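Local coordinates for CysQ, sulfite synthesis pathway protein (Bacteroides thetaiotaomicron VPI-5482, PDB 3B8B), which probably hydrolyses adenosine 3',5'-bisphosphate to AMP and phosphate with the help of magnesium, as a member of the inositol monophosphatase superfamily, at residues A[73-76]-A[77-80]. Numbering follows the deposited sequence.
Sequences AILN and ETPF
Leu75 O and the hydroxyl of Thr78 meet at 2.7 Å, Thr78 OG1 giving its proton in the plane of the carbonyl at a C=O...O angle of 146°. The same oxygen takes a second bond from Thr78 N, 3.1 Å from Leu75 O and well above that plane, so one residue grips it twice. Thr78 OG1 lies between its own backbone N and carbonyl carbon (chi1 75°), a position that lets it reach back to Leu75 and forward together: it also accepts from Phe80 N, 3.3 Å from Thr78 OG1, forming an ST turn. Trp102 NE1 is a further partner of this hydroxyl. Threonine suits the place because its hydroxyl can donate and accept at once, while Thr78 CG2 makes a looser apolar touch with Leu75 CD2. A valine here would probably leave Leu75 O with one bond fewer and strip Phe80 N and Trp102 NE1 of their acceptor.

Past helix 59-75 the chain is redirected by a type I beta turn from Leu75 to Thr78 toward strand 82-84, an edge strand of the mixed sheet, parallel to strand 100-108. Leucine fits the inner side, its buried side chain packing on Trp102, Val104 and Ile124. Glu77 N bonds to Ile74 O at 3.0 Å. A long acid suits the exposed side, where its carboxylate can accept from water. Glu77 CG, anti to its carbonyl carbon (chi1 -64°), lies 3.6 Å from Ala73 O, and beyond it one water donates to both Ala73 O and Glu77 OE2.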
ATOM      1  N   ALA A  73     -16.527   2.330  -8.066  1.00 18.84           N
ATOM      2  CA  ALA A  73     -17.198   3.073  -9.126  1.00 18.69           C
ATOM      3  C   ALA A  73     -16.292   3.132 -10.357  1.00 19.11           C
ATOM      4  O   ALA A  73     -16.773   3.076 -11.487  1.00 19.42           O
ATOM      5  CB  ALA A  73     -17.613   4.488  -8.693  1.00 18.93           C
ATOM      6  N   ILE A  74     -14.981   3.207 -10.133  1.00 18.27           N
ATOM      7  CA  ILE A  74     -13.994   3.197 -11.209  1.00 18.65           C
ATOM      8  C   ILE A  74     -13.544   1.772 -11.558  1.00 18.38           C
ATOM      9  O   ILE A  74     -13.644   1.382 -12.717  1.00 18.93           O
ATOM     10  CB  ILE A  74     -12.786   4.123 -10.870  1.00 19.32           C
ATOM     11  CG1 ILE A  74     -13.257   5.585 -10.797  1.00 18.84           C
ATOM     12  CG2 ILE A  74     -11.625   3.935 -11.875  1.00 18.68           C
ATOM     13  CD1 ILE A  74     -12.268   6.513 -10.131  1.00 21.14           C
ATOM     14  N   LEU A  75     -13.097   0.993 -10.575  1.00 18.29           N
ATOM     15  CA  LEU A  75     -12.524  -0.316 -10.882  1.00 18.05           C
ATOM     16  C   LEU A  75     -13.544  -1.303 -11.475  1.00 17.39           C
ATOM     17  O   LEU A  75     -13.185  -2.162 -12.273  1.00 18.26           O
ATOM     18  CB  LEU A  75     -11.832  -0.930  -9.672  1.00 17.32           C
ATOM     19  CG  LEU A  75     -10.674  -0.101  -9.088  1.00 17.47           C
ATOM     20  CD1 LEU A  75      -9.989  -0.918  -7.940  1.00 19.55           C
ATOM     21  CD2 LEU A  75      -9.675   0.301 -10.188  1.00 18.70           C
ATOM     22  N   ASN A  76     -14.817  -1.168 -11.124  1.00 18.33           N
ATOM     23  CA  ASN A  76     -15.833  -2.052 -11.704  1.00 18.43           C
ATOM     24  C   ASN A  76     -15.936  -1.912 -13.228  1.00 18.61           C
ATOM     25  O   ASN A  76     -16.412  -2.823 -13.914  1.00 20.12           O
ATOM     26  CB  ASN A  76     -17.214  -1.785 -11.102  1.00 19.09           C
ATOM     27  CG  ASN A  76     -17.395  -2.353  -9.694  1.00 20.72           C
ATOM     28  OD1 ASN A  76     -16.627  -3.201  -9.221  1.00 21.90           O
ATOM     29  ND2 ASN A  76     -18.415  -1.862  -9.011  1.00 22.10           N
ATOM     30  N   GLU A  77     -15.544  -0.743 -13.734  1.00 18.56           N
ATOM     31  CA  GLU A  77     -15.572  -0.445 -15.172  1.00 18.23           C
ATOM     32  C   GLU A  77     -14.445  -1.136 -15.954  1.00 18.17           C
ATOM     33  O   GLU A  77     -14.523  -1.316 -17.173  1.00 17.23           O
ATOM     34  CB  GLU A  77     -15.480   1.064 -15.411  1.00 19.13           C
ATOM     35  CG  GLU A  77     -16.650   1.827 -14.874  1.00 19.70           C
ATOM     36  CD  GLU A  77     -17.916   1.417 -15.586  1.00 19.87           C
ATOM     37  OE1 GLU A  77     -17.918   1.388 -16.847  1.00 19.58           O
ATOM     38  OE2 GLU A  77     -18.907   1.105 -14.888  1.00 23.41           O
ATOM     39  N   THR A  78     -13.371  -1.458 -15.241  1.00 18.39           N
ATOM     40  CA  THR A  78     -12.248  -2.117 -15.839  1.00 19.00           C
ATOM     41  C   THR A  78     -12.597  -3.562 -16.134  1.00 19.59           C
ATOM     42  O   THR A  78     -13.569  -4.113 -15.593  1.00 20.06           O
ATOM     43  CB  THR A  78     -11.009  -2.083 -14.895  1.00 18.55           C
ATOM     44  OG1 THR A  78     -11.217  -3.036 -13.839  1.00 18.23           O
ATOM     45  CG2 THR A  78     -10.740  -0.673 -14.350  1.00 18.64           C
ATOM     46  N   PRO A  79     -11.775  -4.230 -16.955  1.00 20.95           N
ATOM     47  CA  PRO A  79     -12.011  -5.620 -17.224  1.00 21.94           C
ATOM     48  C   PRO A  79     -11.723  -6.594 -16.103  1.00 22.42           C
ATOM     49  O   PRO A  79     -11.911  -7.776 -16.294  1.00 23.43           O
ATOM     50  CB  PRO A  79     -11.073  -5.903 -18.413  1.00 22.36           C
ATOM     51  CG  PRO A  79     -10.082  -4.935 -18.346  1.00 22.92           C
ATOM     52  CD  PRO A  79     -10.668  -3.709 -17.772  1.00 21.87           C
ATOM     53  N   PHE A  80     -11.242  -6.132 -14.944  1.00 21.55           N
ATOM     54  CA  PHE A  80     -10.805  -7.042 -13.914  1.00 20.99           C
ATOM     55  C   PHE A  80     -11.680  -6.986 -12.668  1.00 20.96           C
ATOM     56  O   PHE A  80     -12.062  -5.899 -12.218  1.00 20.64           O
ATOM     57  CB  PHE A  80      -9.339  -6.733 -13.530  1.00 20.81           C
ATOM     58  CG  PHE A  80      -8.415  -6.703 -14.709  1.00 19.76           C
ATOM     59  CD1 PHE A  80      -8.255  -7.818 -15.513  1.00 23.56           C
ATOM     60  CD2 PHE A  80      -7.741  -5.554 -15.046  1.00 22.71           C
ATOM     61  CE1 PHE A  80      -7.428  -7.776 -16.644  1.00 22.29           C
ATOM     62  CE2 PHE A  80      -6.902  -5.523 -16.167  1.00 22.41           C
ATOM     63  CZ  PHE A  80      -6.748  -6.620 -16.949  1.00 21.78           C
TER
HETATM   64  O   HOH W   1     -19.174   2.173 -12.321  1.00 27.07           O
HETATM   65  O   HOH W   2     -19.432  -1.784 -14.935  1.00 44.02           O